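Local coordinates for protein glucokinase (Leishmania braziliensis MHOM/BR/75/M2904, PDB 6EDI) that probably phosphorylates D-glucose with ATP as a dimeric enzyme of the actin-like ATPase superfamily, at residues T18-L23 and I69-F74; A34-G39 and A104-R109; Y42-V47 and I399-C404; T50-G55 and F74-S79. All blocks are in the same frame, centred on the assembly; numbering follows the deposited sequence.

Contact 1: T18-L23 and I69-F74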
loop_
_atom_site.group_PDB
_atom_site.type_symbol
_atom_site.label_atom_id
_atom_site.label_comp_id
_atom_site.label_asym_id
_atom_site.label_seq_id
_atom_site.Cartn_x
_atom_site.Cartn_y
_atom_site.Cartn_z
ATOM N N THR A 18 -5.408 -28.277 -13.382
ATOM C CA THR A 18 -5.151 -27.424 -14.523
ATOM C C THR A 18 -4.877 -28.280 -15.760
ATOM O O THR A 18 -3.989 -29.135 -15.752
ATOM C CB THR A 18 -3.960 -26.515 -14.232
ATOM O OG1 THR A 18 -4.331 -25.567 -13.222
ATOM C CG2 THR A 18 -3.546 -25.776 -15.464
ATOM N N LYS A 19 -5.657 -28.061 -16.816
ATOM C CA LYS A 19 -5.460 -28.774 -18.070
ATOM C C LYS A 19 -5.180 -27.784 -19.196
ATOM O O LYS A 19 -5.959 -26.863 -19.443
ATOM C CB LYS A 19 -6.697 -29.596 -18.424
ATOM C CG LYS A 19 -6.506 -31.106 -18.472
ATOM C CD LYS A 19 -6.763 -31.774 -17.119
ATOM C CE LYS A 19 -6.663 -33.302 -17.229
ATOM N NZ LYS A 19 -7.049 -33.983 -15.958
ATOM N N GLU A 20 -4.069 -27.976 -19.891
ATOM C CA GLU A 20 -3.823 -27.206 -21.098
ATOM C C GLU A 20 -4.398 -28.016 -22.250
ATOM O O GLU A 20 -4.185 -29.219 -22.314
ATOM C CB GLU A 20 -2.327 -26.986 -21.291
ATOM C CG GLU A 20 -1.979 -26.297 -22.597
ATOM C CD GLU A 20 -0.491 -26.169 -22.801
ATOM O OE1 GLU A 20 0.251 -26.106 -21.796
ATOM O OE2 GLU A 20 -0.075 -26.136 -23.975
ATOM N N ILE A 21 -5.150 -27.364 -23.134
ATOM C CA ILE A 21 -5.774 -28.042 -24.262
ATOM C C ILE A 21 -5.536 -27.284 -25.556
ATOM O O ILE A 21 -5.312 -26.069 -25.552
ATOM C CB ILE A 21 -7.300 -28.181 -24.080
ATOM C CG1 ILE A 21 -7.926 -26.810 -23.821
ATOM C CG2 ILE A 21 -7.629 -29.149 -22.949
ATOM C CD1 ILE A 21 -9.409 -26.781 -24.058
ATOM N N ALA A 22 -5.595 -27.999 -26.671
ATOM C CA ALA A 22 -5.561 -27.349 -27.970
ATOM C C ALA A 22 -6.823 -26.524 -28.135
ATOM O O ALA A 22 -7.879 -26.918 -27.648
ATOM C CB ALA A 22 -5.468 -28.388 -29.076
ATOM N N LEU A 23 -6.738 -25.399 -28.843
ATOM C CA LEU A 23 -7.933 -24.580 -29.077
ATOM C C LEU A 23 -9.090 -25.377 -29.684
ATOM O O LEU A 23 -10.260 -25.168 -29.333
ATOM C CB LEU A 23 -7.618 -23.366 -29.950
ATOM C CG LEU A 23 -8.810 -22.624 -30.557
ATOM C CD1 LEU A 23 -9.715 -22.034 -29.481
ATOM C CD2 LEU A 23 -8.321 -21.518 -31.466
ATOM N N ILE A 69 -8.952 -25.098 -13.840
ATOM C CA ILE A 69 -8.614 -24.184 -14.918
ATOM C C ILE A 69 -8.426 -24.993 -16.194
ATOM O O ILE A 69 -7.891 -26.101 -16.171
ATOM C CB ILE A 69 -7.338 -23.355 -14.616
ATOM C CG1 ILE A 69 -7.464 -22.648 -13.262
ATOM C CG2 ILE A 69 -7.081 -22.322 -15.701
ATOM C CD1 ILE A 69 -6.222 -21.836 -12.836
ATOM N N ILE A 70 -8.922 -24.444 -17.294
ATOM C CA ILE A 70 -8.633 -24.975 -18.614
ATOM C C ILE A 70 -8.086 -23.821 -19.425
ATOM O O ILE A 70 -8.670 -22.751 -19.422
ATOM C CB ILE A 70 -9.902 -25.460 -19.312
ATOM C CG1 ILE A 70 -10.510 -26.639 -18.577
ATOM C CG2 ILE A 70 -9.578 -25.865 -20.746
ATOM C CD1 ILE A 70 -9.605 -27.807 -18.443
ATOM N N TYR A 71 -6.982 -24.014 -20.142
ATOM C CA TYR A 71 -6.478 -22.927 -20.969
ATOM C C TYR A 71 -5.884 -23.435 -22.265
ATOM O O TYR A 71 -5.425 -24.574 -22.345
ATOM C CB TYR A 71 -5.444 -22.076 -20.210
ATOM C CG TYR A 71 -4.185 -22.821 -19.846
ATOM C CD1 TYR A 71 -3.129 -22.943 -20.749
ATOM C CD2 TYR A 71 -4.046 -23.413 -18.600
ATOM C CE1 TYR A 71 -1.983 -23.634 -20.418
ATOM C CE2 TYR A 71 -2.891 -24.101 -18.268
ATOM C CZ TYR A 71 -1.873 -24.205 -19.175
ATOM O OH TYR A 71 -0.735 -24.890 -18.821
ATOM N N VAL A 72 -5.909 -22.569 -23.271
ATOM C CA VAL A 72 -5.243 -22.804 -24.543
ATOM C C VAL A 72 -3.988 -21.951 -24.551
ATOM O O VAL A 72 -4.029 -20.776 -24.180
ATOM C CB VAL A 72 -6.146 -22.366 -25.707
ATOM C CG1 VAL A 72 -5.420 -22.503 -27.038
ATOM C CG2 VAL A 72 -7.423 -23.176 -25.706
ATOM N N ARG A 73 -2.858 -22.530 -24.935
ATOM C CA ARG A 73 -1.654 -21.720 -25.049
ATOM C C ARG A 73 -1.567 -21.175 -26.463
ATOM O O ARG A 73 -1.458 -21.937 -27.423
ATOM C CB ARG A 73 -0.401 -22.522 -24.700
ATOM C CG ARG A 73 0.886 -21.718 -24.819
ATOM C CD ARG A 73 2.103 -22.582 -24.539
ATOM N NE ARG A 73 2.001 -23.295 -23.263
ATOM C CZ ARG A 73 2.374 -22.787 -22.093
ATOM N NH1 ARG A 73 2.863 -21.555 -22.030
ATOM N NH2 ARG A 73 2.248 -23.502 -20.979
ATOM N N PHE A 74 -1.650 -19.856 -26.588
ATOM C CA PHE A 74 -1.482 -19.204 -27.877
ATOM C C PHE A 74 -0.052 -18.711 -27.949
ATOM O O PHE A 74 0.594 -18.526 -26.916
ATOM C CB PHE A 74 -2.463 -18.036 -28.025
ATOM C CG PHE A 74 -3.894 -18.460 -28.187
ATOM C CD1 PHE A 74 -4.426 -18.697 -29.448
ATOM C CD2 PHE A 74 -4.719 -18.611 -27.076
ATOM C CE1 PHE A 74 -5.757 -19.091 -29.602
ATOM C CE2 PHE A 74 -6.049 -19.000 -27.224
ATOM C CZ PHE A 74 -6.566 -19.237 -28.489
#
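Glu-20 reaches past the aromatic ring of Tyr-71 to the guanidinium group of Arg-73, a case of an edge strand held by its side chains as well as its backbone. The CG of Glu-20 is anti to the backbone N (chi1 175°) and the chain beyond is extended. Glu-20 CA covers the centre of one ring face, CB and CG pass along the CE1 side, with Glu-20 CG 3.4 Å from Tyr-71 CE1, and the carboxylate arrives beside Arg-73. The salt bridge there is loose: Glu-20 OE1 stands 3.4 Å from Arg-73 NH2, near the guanidinium plane, in a weak hydrogen bond. Tyr-71 takes the sterically demanding chi1 of 65°, CG lying between its backbone N and carbonyl carbon, which swings the ring under strand 16-20. Thr-18 CG2 meets the ring edge in plane, 3.3 Å from Tyr-71 CE2.

The Ile-70 side carries the apolar contacts. Lys-19 CB lies a tight 3.4 Å from Ile-70 CD1. Ile-21 CD1 presses equally closely on Ile-70 CG2, the two chains crossing at about a right angle, and Leu-23 CB packs on Val-72 CG1 at 3.7 Å. Parallel pairing fixes the register: Lys-19 N bonds to Ile-69 O, Tyr-71 N to Lys-19 O, and Ile-21 N to Tyr-71 O at 2.9 Å. Arg-53 of the next strand makes a cation-pi contact with Tyr-71, and Leu-401 also packs against that ring.

Strand 16-20 thus closes one border of the six-stranded sheet. With Glu-20 exposed and Arg-73 partly so, their long bridge probably adds modestly to a junction carried mainly by backbone bonds and apolar contact.

Contact 2: A34-G39 and A104-R109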
loop_
_atom_site.group_PDB
_atom_site.type_symbol
_atom_site.label_atom_id
_atom_site.label_comp_id
_atom_site.label_asym_id
_atom_site.label_seq_id
_atom_site.Cartn_x
_atom_site.Cartn_y
_atom_site.Cartn_z
ATOM N N ALA A 34 -19.143 -31.930 -16.858
ATOM C CA ALA A 34 -20.357 -31.200 -16.489
ATOM C C ALA A 34 -20.144 -30.085 -15.466
ATOM O O ALA A 34 -20.978 -29.193 -15.342
ATOM C CB ALA A 34 -21.421 -32.171 -15.988
ATOM N N SER A 35 -19.049 -30.142 -14.716
ATOM C CA SER A 35 -18.734 -29.061 -13.789
ATOM C C SER A 35 -18.811 -27.717 -14.494
ATOM O O SER A 35 -19.346 -26.757 -13.951
ATOM C CB SER A 35 -17.356 -29.263 -13.185
ATOM O OG SER A 35 -17.289 -30.512 -12.532
ATOM N N TRP A 36 -18.310 -27.674 -15.724
ATOM C CA TRP A 36 -18.386 -26.480 -16.555
ATOM C C TRP A 36 -19.814 -26.027 -16.877
ATOM O O TRP A 36 -20.027 -24.866 -17.232
ATOM C CB TRP A 36 -17.597 -26.679 -17.857
ATOM C CG TRP A 36 -16.137 -26.838 -17.598
ATOM C CD1 TRP A 36 -15.376 -27.966 -17.761
ATOM C CD2 TRP A 36 -15.265 -25.833 -17.072
ATOM N NE1 TRP A 36 -14.078 -27.710 -17.378
ATOM C CE2 TRP A 36 -13.987 -26.407 -16.952
ATOM C CE3 TRP A 36 -15.443 -24.497 -16.703
ATOM C CZ2 TRP A 36 -12.889 -25.684 -16.471
ATOM C CZ3 TRP A 36 -14.365 -23.785 -16.230
ATOM C CH2 TRP A 36 -13.099 -24.373 -16.126
ATOM N N SER A 37 -20.781 -26.940 -16.788
ATOM C CA SER A 37 -22.168 -26.610 -17.129
ATOM C C SER A 37 -22.851 -25.677 -16.126
ATOM O O SER A 37 -23.874 -25.067 -16.447
ATOM C CB SER A 37 -23.009 -27.880 -17.304
ATOM O OG SER A 37 -22.414 -28.751 -18.241
ATOM N N SER A 38 -22.300 -25.557 -14.922
ATOM C CA SER A 38 -22.928 -24.702 -13.913
ATOM C C SER A 38 -21.945 -23.854 -13.102
ATOM O O SER A 38 -20.744 -24.129 -13.059
ATOM C CB SER A 38 -23.780 -25.542 -12.967
ATOM O OG SER A 38 -22.954 -26.282 -12.089
ATOM N N GLY A 39 -22.474 -22.820 -12.458
ATOM C CA GLY A 39 -21.653 -21.930 -11.648
ATOM C C GLY A 39 -21.049 -20.775 -12.419
ATOM O O GLY A 39 -21.053 -20.770 -13.656
ATOM N N ALA A 104 -24.039 -19.855 -25.751
ATOM C CA ALA A 104 -24.910 -18.923 -25.042
ATOM C C ALA A 104 -24.996 -19.229 -23.551
ATOM O O ALA A 104 -24.817 -18.336 -22.721
ATOM C CB ALA A 104 -26.292 -18.903 -25.660
ATOM N N SER A 105 -25.289 -20.480 -23.206
ATOM C CA SER A 105 -25.443 -20.851 -21.797
ATOM C C SER A 105 -24.132 -20.695 -21.014
ATOM O O SER A 105 -24.143 -20.462 -19.801
ATOM C CB SER A 105 -25.986 -22.275 -21.651
ATOM O OG SER A 105 -25.044 -23.237 -22.096
ATOM N N PHE A 106 -23.009 -20.811 -21.717
ATOM C CA PHE A 106 -21.695 -20.648 -21.096
ATOM C C PHE A 106 -21.360 -19.179 -20.806
ATOM O O PHE A 106 -21.064 -18.802 -19.669
ATOM C CB PHE A 106 -20.617 -21.259 -21.996
ATOM C CG PHE A 106 -19.275 -21.389 -21.332
ATOM C CD1 PHE A 106 -19.084 -22.319 -20.315
ATOM C CD2 PHE A 106 -18.206 -20.597 -21.729
ATOM C CE1 PHE A 106 -17.846 -22.455 -19.695
ATOM C CE2 PHE A 106 -16.962 -20.725 -21.120
ATOM C CZ PHE A 106 -16.787 -21.658 -20.100
ATOM N N LEU A 107 -21.413 -18.359 -21.850
ATOM C CA LEU A 107 -20.969 -16.978 -21.769
ATOM C C LEU A 107 -21.817 -16.153 -20.807
ATOM O O LEU A 107 -21.351 -15.157 -20.266
ATOM C CB LEU A 107 -20.944 -16.331 -23.159
ATOM C CG LEU A 107 -19.926 -16.847 -24.172
ATOM C CD1 LEU A 107 -20.094 -16.142 -25.515
ATOM C CD2 LEU A 107 -18.495 -16.677 -23.654
ATOM N N ARG A 108 -23.065 -16.556 -20.592
ATOM C CA ARG A 108 -23.921 -15.791 -19.682
ATOM C C ARG A 108 -23.475 -15.944 -18.237
ATOM O O ARG A 108 -23.882 -15.166 -17.382
ATOM C CB ARG A 108 -25.382 -16.221 -19.794
ATOM C CG ARG A 108 -25.985 -16.027 -21.165
ATOM C CD ARG A 108 -25.643 -14.677 -21.790
ATOM N NE ARG A 108 -26.302 -14.551 -23.088
ATOM C CZ ARG A 108 -25.848 -15.112 -24.201
ATOM N NH1 ARG A 108 -24.726 -15.822 -24.163
ATOM N NH2 ARG A 108 -26.512 -14.968 -25.345
ATOM N N ARG A 109 -22.651 -16.951 -17.965
ATOM C CA ARG A 109 -22.169 -17.183 -16.607
ATOM C C ARG A 109 -20.779 -16.604 -16.365
ATOM O O ARG A 109 -20.221 -16.773 -15.283
ATOM C CB ARG A 109 -22.233 -18.666 -16.241
ATOM C CG ARG A 109 -23.666 -19.205 -16.126
ATOM C CD ARG A 109 -23.672 -20.692 -15.871
ATOM N NE ARG A 109 -23.218 -21.442 -17.038
ATOM C CZ ARG A 109 -22.161 -22.247 -17.057
ATOM N NH1 ARG A 109 -21.432 -22.422 -15.961
ATOM N NH2 ARG A 109 -21.838 -22.886 -18.175
#
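Arg-109 spans the gap to Trp-36 and Gly-39 and binds two main-chain carbonyls there, an example of one arginine tying a 3-10 turn and the loop after it to the end of a short helix. Arg-109 NH2 donates to Trp-36 O at 2.8 Å, with the oxygen in the guanidinium plane, and NH1 makes a second, weak bond to the same oxygen. Arg-109 NH1 also donates to Gly-39 O at 2.9 Å, approaching in the carbonyl plane on a lone pair. The third nitrogen turns back to its own segment, where Arg-109 NE bonds to Ser-105 O at 3.1 Å. A bend at chi3 (-69°), after an extended chi2, turns the planar group so that these edges face their acceptors, while Ser-37 O lies 3.3 Å above the guanidinium plane of Arg-109, over its centre.

Trp-36 contributes its indole as well as its carbonyl. Trp-36 CE3 comes within 4.3 Å of Phe-106 CE1, and the Trp-36 oxygen lies near the plane of the Phe-106 ring, at its edge. Both aromatic side chains are buried and also touch Leu-30 of helix 26-32 and Ile-41 of strand 41-48; Phe-106 further makes an edge-to-face pair with Phe-56.

Gly-39 sits at phi 88° and psi 167°, where its carbonyl is presented to Arg-109 NH1. With carbonyl oxygens at its edges and over one face, the guanidinium is held in orientation by partial negative charges, which would be expected to stabilise its positive charge.

Contact 3: Y42-V47 and I399-C404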
loop_
_atom_site.group_PDB
_atom_site.type_symbol
_atom_site.label_atom_id
_atom_site.label_comp_id
_atom_site.label_asym_id
_atom_site.label_seq_id
_atom_site.Cartn_x
_atom_site.Cartn_y
_atom_site.Cartn_z
ATOM N N TYR A 42 -14.933 -17.707 -14.492
ATOM C CA TYR A 42 -13.951 -16.631 -14.435
ATOM C C TYR A 42 -12.945 -16.788 -15.597
ATOM O O TYR A 42 -12.264 -17.809 -15.715
ATOM C CB TYR A 42 -13.268 -16.608 -13.057
ATOM C CG TYR A 42 -14.246 -16.595 -11.879
ATOM C CD1 TYR A 42 -14.714 -15.398 -11.352
ATOM C CD2 TYR A 42 -14.692 -17.782 -11.302
ATOM C CE1 TYR A 42 -15.605 -15.381 -10.287
ATOM C CE2 TYR A 42 -15.588 -17.782 -10.241
ATOM C CZ TYR A 42 -16.036 -16.579 -9.733
ATOM O OH TYR A 42 -16.917 -16.581 -8.676
ATOM N N VAL A 43 -12.906 -15.792 -16.481
ATOM C CA VAL A 43 -12.014 -15.827 -17.637
ATOM C C VAL A 43 -10.612 -15.466 -17.166
ATOM O O VAL A 43 -10.425 -14.496 -16.407
ATOM C CB VAL A 43 -12.499 -14.910 -18.772
ATOM C CG1 VAL A 43 -11.383 -14.634 -19.763
ATOM C CG2 VAL A 43 -13.688 -15.561 -19.497
ATOM N N VAL A 44 -9.647 -16.284 -17.573
ATOM C CA VAL A 44 -8.278 -16.135 -17.118
ATOM C C VAL A 44 -7.357 -16.039 -18.318
ATOM O O VAL A 44 -7.610 -16.630 -19.382
ATOM C CB VAL A 44 -7.818 -17.311 -16.196
ATOM C CG1 VAL A 44 -8.823 -17.557 -15.124
ATOM C CG2 VAL A 44 -7.591 -18.589 -16.991
ATOM N N CYS A 45 -6.287 -15.279 -18.142
ATOM C CA CYS A 45 -5.312 -15.061 -19.198
ATOM C C CYS A 45 -4.036 -14.548 -18.554
ATOM O O CYS A 45 -4.077 -13.706 -17.663
ATOM C CB CYS A 45 -5.838 -14.062 -20.234
ATOM S SG CYS A 45 -4.655 -13.572 -21.526
ATOM N N ASP A 46 -2.904 -15.084 -18.988
ATOM C CA ASP A 46 -1.617 -14.604 -18.512
ATOM C C ASP A 46 -0.679 -14.526 -19.707
ATOM O O ASP A 46 -0.727 -15.381 -20.600
ATOM C CB ASP A 46 -1.064 -15.521 -17.420
ATOM C CG ASP A 46 0.372 -15.180 -17.030
ATOM O OD1 ASP A 46 1.303 -15.715 -17.667
ATOM O OD2 ASP A 46 0.573 -14.383 -16.082
ATOM N N VAL A 47 0.136 -13.475 -19.745
ATOM C CA VAL A 47 1.134 -13.309 -20.796
ATOM C C VAL A 47 2.544 -13.419 -20.210
ATOM O O VAL A 47 2.827 -12.844 -19.165
ATOM C CB VAL A 47 0.974 -11.962 -21.493
ATOM C CG1 VAL A 47 1.986 -11.830 -22.611
ATOM C CG2 VAL A 47 -0.419 -11.839 -22.062
ATOM N N ILE A 399 -0.288 -19.835 -10.345
ATOM C CA ILE A 399 -0.816 -18.872 -9.387
ATOM C C ILE A 399 -1.427 -17.672 -10.097
ATOM O O ILE A 399 -2.442 -17.141 -9.657
ATOM C CB ILE A 399 0.261 -18.419 -8.354
ATOM C CG1 ILE A 399 -0.412 -17.833 -7.115
ATOM C CG2 ILE A 399 1.219 -17.412 -8.938
ATOM C CD1 ILE A 399 -1.134 -18.867 -6.343
ATOM N N ASN A 400 -0.847 -17.280 -11.229
ATOM C CA ASN A 400 -1.348 -16.107 -11.923
ATOM C C ASN A 400 -2.690 -16.373 -12.605
ATOM O O ASN A 400 -3.565 -15.527 -12.595
ATOM C CB ASN A 400 -0.315 -15.565 -12.911
ATOM C CG ASN A 400 0.878 -14.939 -12.219
ATOM O OD1 ASN A 400 0.935 -14.865 -10.986
ATOM N ND2 ASN A 400 1.848 -14.490 -13.011
ATOM N N LEU A 401 -2.848 -17.540 -13.210
ATOM C CA LEU A 401 -4.156 -17.907 -13.744
ATOM C C LEU A 401 -5.225 -17.920 -12.635
ATOM O O LEU A 401 -6.303 -17.325 -12.787
ATOM C CB LEU A 401 -4.087 -19.244 -14.485
ATOM C CG LEU A 401 -3.262 -19.164 -15.770
ATOM C CD1 LEU A 401 -3.296 -20.471 -16.560
ATOM C CD2 LEU A 401 -3.751 -18.029 -16.650
ATOM N N LEU A 402 -4.916 -18.583 -11.525
ATOM C CA LEU A 402 -5.809 -18.614 -10.369
ATOM C C LEU A 402 -6.185 -17.210 -9.897
ATOM O O LEU A 402 -7.324 -16.964 -9.479
ATOM C CB LEU A 402 -5.168 -19.390 -9.221
ATOM C CG LEU A 402 -5.125 -20.899 -9.358
ATOM C CD1 LEU A 402 -4.261 -21.502 -8.264
ATOM C CD2 LEU A 402 -6.540 -21.438 -9.281
ATOM N N GLY A 403 -5.223 -16.296 -9.965
ATOM C CA GLY A 403 -5.443 -14.931 -9.522
ATOM C C GLY A 403 -6.467 -14.198 -10.351
ATOM O O GLY A 403 -7.125 -13.262 -9.870
ATOM N N CYS A 404 -6.605 -14.620 -11.607
ATOM C CA CYS A 404 -7.647 -14.057 -12.438
ATOM C C CYS A 404 -9.004 -14.446 -11.848
ATOM O O CYS A 404 -9.943 -13.652 -11.874
ATOM C CB CYS A 404 -7.497 -14.506 -13.896
ATOM S SG CYS A 404 -6.096 -13.734 -14.772
HETATM O O HOH W 1 3.142 -15.914 -15.441
#
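Val-44 points toward the start of helix 399-409, its two methyl groups dividing the work of packing. Val-44 CG1 meets Cys-404 CB at 3.5 Å and Leu-401 O at 3.4 Å, whereas CG2 reaches Leu-401 CD2, the two side chains crossing at about a right angle. Leu-401 CD2 also lies against the next inward-pointing residue of the strand, 3.8 Å from Asp-46 CB. Cys-404 SG lies 3.5 Å from Cys-45 O.

Strand 41-48 is central to the six-stranded sheet, and the helix runs over it: the axes of residues 42-47 and 399-404 make 144° and approach to 7.0 Å. Such a helix against a mixed sheet illustrates the layered alpha/beta build of the actin-like ATPase fold.

Toward the strand's end the contact turns polar. Asp-46 CG is anti to the backbone N (chi1 172°), which directs the carboxylate to Asn-400, its plane 45° from that of the amide. Asn-400 ND2 makes only a weak bond to Asp-46 OD2, at 3.3 Å. A water donates to Asp-46 OD1 at 2.9 Å and accepts a weak bond from Asn-400 ND2. Further partners lie nearby: Ser-116 OG is hydrogen-bonded with Asp-46 OD2, and Asn-400 ND2 with Asp-157 OD1.

Contact 4: T50-G55 and F74-S79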
loop_
_atom_site.group_PDB
_atom_site.type_symbol
_atom_site.label_atom_id
_atom_site.label_comp_id
_atom_site.label_asym_id
_atom_site.label_seq_id
_atom_site.Cartn_x
_atom_site.Cartn_y
_atom_site.Cartn_z
ATOM N N THR A 50 6.665 -15.802 -25.099
ATOM C CA THR A 50 5.952 -15.795 -26.374
ATOM C C THR A 50 4.589 -16.406 -26.221
ATOM O O THR A 50 3.970 -16.811 -27.208
ATOM C CB THR A 50 6.656 -16.658 -27.425
ATOM O OG1 THR A 50 7.316 -17.765 -26.792
ATOM C CG2 THR A 50 7.638 -15.839 -28.173
ATOM N N SER A 51 4.126 -16.485 -24.980
ATOM C CA SER A 51 3.032 -17.378 -24.660
ATOM C C SER A 51 1.908 -16.673 -23.930
ATOM O O SER A 51 2.113 -16.077 -22.869
ATOM C CB SER A 51 3.557 -18.526 -23.810
ATOM O OG SER A 51 4.303 -18.015 -22.723
ATOM N N ALA A 52 0.717 -16.747 -24.509
ATOM C CA ALA A 52 -0.464 -16.163 -23.902
ATOM C C ALA A 52 -1.451 -17.282 -23.611
ATOM O O ALA A 52 -2.088 -17.806 -24.523
ATOM C CB ALA A 52 -1.079 -15.125 -24.837
ATOM N N ARG A 53 -1.576 -17.671 -22.349
ATOM C CA ARG A 53 -2.534 -18.712 -22.020
ATOM C C ARG A 53 -3.874 -18.046 -21.787
ATOM O O ARG A 53 -3.961 -17.077 -21.045
ATOM C CB ARG A 53 -2.071 -19.510 -20.799
ATOM C CG ARG A 53 -0.722 -20.186 -21.033
ATOM C CD ARG A 53 -0.171 -20.865 -19.796
ATOM N NE ARG A 53 0.132 -19.908 -18.737
ATOM C CZ ARG A 53 0.756 -20.232 -17.611
ATOM N NH1 ARG A 53 1.143 -21.488 -17.415
ATOM N NH2 ARG A 53 1.002 -19.305 -16.691
ATOM N N VAL A 54 -4.913 -18.538 -22.455
ATOM C CA VAL A 54 -6.244 -17.945 -22.332
ATOM C C VAL A 54 -7.213 -19.058 -21.966
ATOM O O VAL A 54 -7.231 -20.093 -22.614
ATOM C CB VAL A 54 -6.692 -17.338 -23.672
ATOM C CG1 VAL A 54 -8.035 -16.635 -23.537
ATOM C CG2 VAL A 54 -5.651 -16.389 -24.194
ATOM N N GLY A 55 -8.027 -18.867 -20.938
ATOM C CA GLY A 55 -8.965 -19.914 -20.589
ATOM C C GLY A 55 -10.010 -19.517 -19.564
ATOM O O GLY A 55 -10.389 -18.361 -19.461
ATOM N N PHE A 74 -1.650 -19.856 -26.588
ATOM C CA PHE A 74 -1.482 -19.204 -27.877
ATOM C C PHE A 74 -0.052 -18.711 -27.949
ATOM O O PHE A 74 0.594 -18.526 -26.916
ATOM C CB PHE A 74 -2.463 -18.036 -28.025
ATOM C CG PHE A 74 -3.894 -18.460 -28.187
ATOM C CD1 PHE A 74 -4.426 -18.697 -29.448
ATOM C CD2 PHE A 74 -4.719 -18.611 -27.076
ATOM C CE1 PHE A 74 -5.757 -19.091 -29.602
ATOM C CE2 PHE A 74 -6.049 -19.000 -27.224
ATOM C CZ PHE A 74 -6.566 -19.237 -28.489
ATOM N N LYS A 75 0.453 -18.514 -29.161
ATOM C CA LYS A 75 1.815 -18.042 -29.332
ATOM C C LYS A 75 1.810 -16.629 -29.873
ATOM O O LYS A 75 1.193 -16.356 -30.903
ATOM C CB LYS A 75 2.612 -18.975 -30.257
ATOM C CG LYS A 75 3.049 -20.275 -29.591
ATOM C CD LYS A 75 1.905 -21.291 -29.522
ATOM C CE LYS A 75 2.096 -22.287 -28.380
ATOM N NZ LYS A 75 1.087 -23.397 -28.412
ATOM N N VAL A 76 2.489 -15.730 -29.163
ATOM C CA VAL A 76 2.660 -14.351 -29.609
ATOM C C VAL A 76 3.714 -14.312 -30.720
ATOM O O VAL A 76 4.907 -14.109 -30.469
ATOM C CB VAL A 76 3.080 -13.426 -28.451
ATOM C CG1 VAL A 76 2.844 -11.971 -28.831
ATOM C CG2 VAL A 76 2.306 -13.785 -27.180
ATOM N N THR A 77 3.259 -14.515 -31.947
ATOM C CA THR A 77 4.158 -14.699 -33.078
ATOM C C THR A 77 4.672 -13.377 -33.622
ATOM O O THR A 77 5.672 -13.351 -34.341
ATOM C CB THR A 77 3.458 -15.474 -34.204
ATOM O OG1 THR A 77 2.338 -14.716 -34.674
ATOM C CG2 THR A 77 2.975 -16.814 -33.694
ATOM N N LYS A 78 3.986 -12.285 -33.286
ATOM C CA LYS A 78 4.358 -10.951 -33.765
ATOM C C LYS A 78 5.091 -10.158 -32.681
ATOM O O LYS A 78 5.411 -8.985 -32.872
ATOM C CB LYS A 78 3.110 -10.177 -34.218
ATOM C CG LYS A 78 3.393 -8.917 -35.052
ATOM C CD LYS A 78 2.262 -7.894 -34.927
ATOM C CE LYS A 78 2.695 -6.516 -35.399
ATOM N NZ LYS A 78 1.543 -5.572 -35.484
ATOM N N SER A 79 5.357 -10.808 -31.547
ATOM C CA SER A 79 5.977 -10.146 -30.393
ATOM C C SER A 79 5.228 -8.859 -30.053
ATOM O O SER A 79 5.837 -7.817 -29.818
ATOM C CB SER A 79 7.458 -9.849 -30.664
ATOM O OG SER A 79 8.203 -11.047 -30.820
#
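Val-76 N donates to Thr-50 O at 2.7 Å, the shortest of three backbone bonds that show how a beta hairpin carries its pairing past the end of a strand. Next to it, Ala-52 and Phe-74 form an antiparallel hydrogen-bonded pair, with Ala-52 N bonded to Phe-74 O at 3.0 Å and Phe-74 N to Ala-52 O at 2.9 Å. Ser-51 and Lys-75 make the intervening non-hydrogen-bonded pair, where Lys-75 CA also approaches Thr-50 O at 3.3 Å. Val-76 is the centre of an inverse gamma turn, where the chain leaves the sheet.

Packing spreads from this backbone. Val-54 CG2 meets Phe-74 CD2 at 3.8 Å, the two side chains set obliquely, and Ala-52 O lies in the ring plane at its edge. With CG1 of Val-76 anti to the backbone N (chi1 -163°), Val-76 CG2 folds over the Thr-50 carbonyl, 3.5 Å from Thr-50 O, and toward Ala-52 CB.

Helix 84-98 covers the face carrying Ala-52 and Phe-74: Phe-87 stacks on the Phe-74 ring and also touches Ala-52, while strand 51-58 pairs on its far edge with strand 41-48.

Contacts 1 and 4 pair strands of one six-stranded sheet, the first adding its edge strand and the second joining the hairpin strands 51-58 and 67-75; contact 3 lays a helix on it. Contacts 1 and 4 share Phe-74 and strand 67-75, whereas a probable backbone hydrogen bond from Gly-55 N to Val-44 O connects contacts 3 and 4. Contact 3 is the buried one, largely apolar with a polar end; contacts 1 and 4 are partly buried and rest on backbone bonds, parallel in one and antiparallel in the other. Contact 2, also partly buried but farther out, relies on an arginine side chain and meets contact 1 where Trp-36 packs on Ile-70.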